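Local coordinates for DegV family protein (PDB 3FDJ) that is of unknown function but, as a member of the DegV family, probably binds fatty acids or related lipids, at residues 66-71 with 92-97. Sequence-based numbering, arbitrary orientation.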
ATOM      1  N   ASP A  66      -4.610   3.856 -20.706  0.50 14.75           N
ATOM      2  CA  ASP A  66      -3.903   5.053 -21.179  0.50 15.21           C
ATOM      3  C   ASP A  66      -2.981   5.667 -20.112  0.50 14.18           C
ATOM      4  O   ASP A  66      -1.873   6.106 -20.425  0.50 13.49           O
ATOM      5  CB  ASP A  66      -4.886   6.123 -21.682  0.50 15.95           C
ATOM      6  CG  ASP A  66      -5.475   5.798 -23.050  0.50 18.38           C
ATOM      7  OD1 ASP A  66      -4.827   5.076 -23.837  0.50 22.94           O
ATOM      8  OD2 ASP A  66      -6.592   6.272 -23.342  0.50 22.25           O
ATOM      9  N   ALA A  67      -3.436   5.693 -18.861  1.00 13.35           N
ATOM     10  CA  ALA A  67      -2.620   6.209 -17.748  1.00 12.63           C
ATOM     11  C   ALA A  67      -1.386   5.356 -17.500  1.00 11.18           C
ATOM     12  O   ALA A  67      -0.289   5.870 -17.232  1.00 10.10           O
ATOM     13  CB  ALA A  67      -3.462   6.301 -16.464  1.00 13.20           C
ATOM     14  N   TRP A  68      -1.548   4.036 -17.570  1.00 10.37           N
ATOM     15  CA  TRP A  68      -0.389   3.150 -17.460  1.00  9.24           C
ATOM     16  C   TRP A  68       0.592   3.412 -18.588  1.00  9.50           C
ATOM     17  O   TRP A  68       1.780   3.531 -18.350  1.00  9.18           O
ATOM     18  CB  TRP A  68      -0.799   1.689 -17.491  1.00  9.64           C
ATOM     19  CG  TRP A  68      -1.483   1.167 -16.275  1.00  8.26           C
ATOM     20  CD1 TRP A  68      -2.792   0.738 -16.191  1.00 10.77           C
ATOM     21  CD2 TRP A  68      -0.917   0.952 -14.984  1.00  9.63           C
ATOM     22  NE1 TRP A  68      -3.060   0.283 -14.924  1.00 11.53           N
ATOM     23  CE2 TRP A  68      -1.929   0.398 -14.165  1.00  9.17           C
ATOM     24  CE3 TRP A  68       0.344   1.172 -14.429  1.00 11.30           C
ATOM     25  CZ2 TRP A  68      -1.716   0.089 -12.820  1.00 10.13           C
ATOM     26  CZ3 TRP A  68       0.546   0.854 -13.107  1.00 11.97           C
ATOM     27  CH2 TRP A  68      -0.472   0.303 -12.322  1.00 11.19           C
ATOM     28  N   LEU A  69       0.105   3.495 -19.820  1.00 10.40           N
ATOM     29  CA  LEU A  69       1.001   3.693 -20.966  1.00 10.73           C
ATOM     30  C   LEU A  69       1.777   4.983 -20.850  1.00 11.76           C
ATOM     31  O   LEU A  69       2.971   5.006 -21.127  1.00 11.15           O
ATOM     32  CB  LEU A  69       0.228   3.641 -22.289  1.00 11.01           C
ATOM     33  CG  LEU A  69      -0.342   2.261 -22.634  1.00 11.17           C
ATOM     34  CD1 LEU A  69      -1.191   2.357 -23.925  1.00 12.01           C
ATOM     35  CD2 LEU A  69       0.782   1.222 -22.811  1.00 10.79           C
ATOM     36  N   GLU A  70       1.104   6.041 -20.409  1.00 13.35           N
ATOM     37  CA  GLU A  70       1.767   7.327 -20.176  1.00 14.72           C
ATOM     38  C   GLU A  70       2.895   7.138 -19.159  1.00 14.40           C
ATOM     39  O   GLU A  70       4.001   7.635 -19.352  1.00 14.22           O
ATOM     40  CB  GLU A  70       0.767   8.366 -19.676  1.00 15.44           C
ATOM     41  CG  GLU A  70       1.349   9.756 -19.487  1.00 20.85           C
ATOM     42  CD  GLU A  70       0.315  10.795 -19.066  1.00 26.29           C
ATOM     43  OE1 GLU A  70      -0.484  10.536 -18.130  1.00 29.33           O
ATOM     44  OE2 GLU A  70       0.323  11.888 -19.664  1.00 31.03           O
ATOM     45  N   ALA A  71       2.636   6.371 -18.107  1.00 13.73           N
ATOM     46  CA  ALA A  71       3.622   6.182 -17.042  1.00 13.08           C
ATOM     47  C   ALA A  71       4.814   5.348 -17.462  1.00 13.17           C
ATOM     48  O   ALA A  71       5.903   5.498 -16.913  1.00 13.14           O
ATOM     49  CB  ALA A  71       2.973   5.558 -15.814  1.00 13.43           C
ATOM     50  N   ASN A  92      -4.784  -6.509 -13.195  1.00  6.33           N
ATOM     51  CA  ASN A  92      -5.257  -6.806 -14.530  1.00  6.42           C
ATOM     52  C   ASN A  92      -5.094  -5.611 -15.481  1.00  6.08           C
ATOM     53  O   ASN A  92      -4.732  -5.808 -16.657  1.00  5.36           O
ATOM     54  CB  ASN A  92      -6.714  -7.259 -14.538  1.00  6.09           C
ATOM     55  CG  ASN A  92      -6.921  -8.623 -13.949  1.00  8.42           C
ATOM     56  OD1 ASN A  92      -5.960  -9.405 -13.751  1.00  8.24           O
ATOM     57  ND2 ASN A  92      -8.204  -8.954 -13.680  1.00  7.37           N
ATOM     58  N   SER A  93      -5.384  -4.390 -14.996  1.00  6.24           N
ATOM     59  CA  SER A  93      -5.267  -3.198 -15.846  1.00  6.65           C
ATOM     60  C   SER A  93      -3.804  -2.996 -16.262  1.00  6.40           C
ATOM     61  O   SER A  93      -3.514  -2.612 -17.411  1.00  5.38           O
ATOM     62  CB  SER A  93      -5.855  -1.928 -15.168  1.00  7.01           C
ATOM     63  OG  SER A  93      -5.097  -1.464 -14.059  1.00  9.83           O
ATOM     64  N   ALA A  94      -2.894  -3.254 -15.325  1.00  6.33           N
ATOM     65  CA  ALA A  94      -1.456  -3.130 -15.601  1.00  6.82           C
ATOM     66  C   ALA A  94      -0.990  -4.205 -16.606  1.00  7.22           C
ATOM     67  O   ALA A  94      -0.168  -3.930 -17.481  1.00  7.30           O
ATOM     68  CB  ALA A  94      -0.641  -3.211 -14.303  1.00  7.29           C
HETATM   69  N   MSE A  95      -1.502  -5.425 -16.459  1.00  7.46           N
HETATM   70  CA  MSE A  95      -1.197  -6.499 -17.428  1.00  7.57           C
HETATM   71  C   MSE A  95      -1.745  -6.172 -18.814  1.00  7.01           C
HETATM   72  O   MSE A  95      -1.085  -6.444 -19.825  1.00  6.89           O
HETATM   73  CB  MSE A  95      -1.723  -7.847 -16.945  1.00  7.77           C
HETATM   74  CG  MSE A  95      -1.025  -8.394 -15.735  1.00  9.94           C
HETATM   75 SE   MSE A  95       0.774  -8.949 -16.187  0.80 13.81          SE
HETATM   76  CE  MSE A  95       0.427 -10.504 -17.301  1.00 19.33           C
ATOM     77  N   ALA A  96      -2.932  -5.584 -18.874  1.00  6.88           N
ATOM     78  CA  ALA A  96      -3.506  -5.170 -20.144  1.00  7.66           C
ATOM     79  C   ALA A  96      -2.651  -4.082 -20.814  1.00  7.65           C
ATOM     80  O   ALA A  96      -2.396  -4.112 -22.031  1.00  7.70           O
ATOM     81  CB  ALA A  96      -4.976  -4.696 -19.930  1.00  8.11           C
ATOM     82  N   ALA A  97      -2.193  -3.125 -20.017  1.00  7.41           N
ATOM     83  CA  ALA A  97      -1.326  -2.067 -20.528  1.00  7.59           C
ATOM     84  C   ALA A  97       0.041  -2.624 -20.974  1.00  6.97           C
ATOM     85  O   ALA A  97       0.579  -2.193 -21.995  1.00  7.20           O
ATOM     86  CB  ALA A  97      -1.157  -0.964 -19.451  1.00  7.59           C
TER
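The indole of Trp-68 lies with one face against Ala-94. Ala-94 CA stands over the five-membered ring, 3.9 Å from its centroid and only 14° off the normal, which qualifies as a CH-pi contact. The methyl of Ala-94 sits farther out over the same face, offset toward the rim, with CB 3.8 Å from CZ2 of Trp-68. At the edge, NE1 of Trp-68 donates to OG of Ser-93 at 2.8 Å; the N-H...O angle of 153° describes a moderately bent bond, with the acceptor somewhat out of the ring plane. The side chain of Ser-93 is turned back along its helix, so that OG is also hydrogen-bonded to the backbone carbonyl of Thr-90, one turn earlier, while it takes the indole N-H. The hydroxyl thus couples the indole to the first turn of helix 90-102.

At the base of the side chain the approach is tighter: CB of Trp-68 comes 3.3 Å from CB of Ala-97, close for two apolar carbons, where the CA atoms of this pair are 6.1 Å apart. Beside it, Leu-69 reaches across with one methyl, CD2 lying 3.5 Å from the carbonyl O of Ala-97.

The segment axes approach to 9.0 Å and cross at -61°, with small residues on 92-97 admitting the indole. Helices 65-72 and 90-102 thereby pack together beside the N-terminal mixed sheet: Trp-68 also touches Val-25 of strand 21-30, Pro-63 borders both the indole and Ser-93, and Leu-69 also touches Val-100 and Tyr-101 further along helix 90-102.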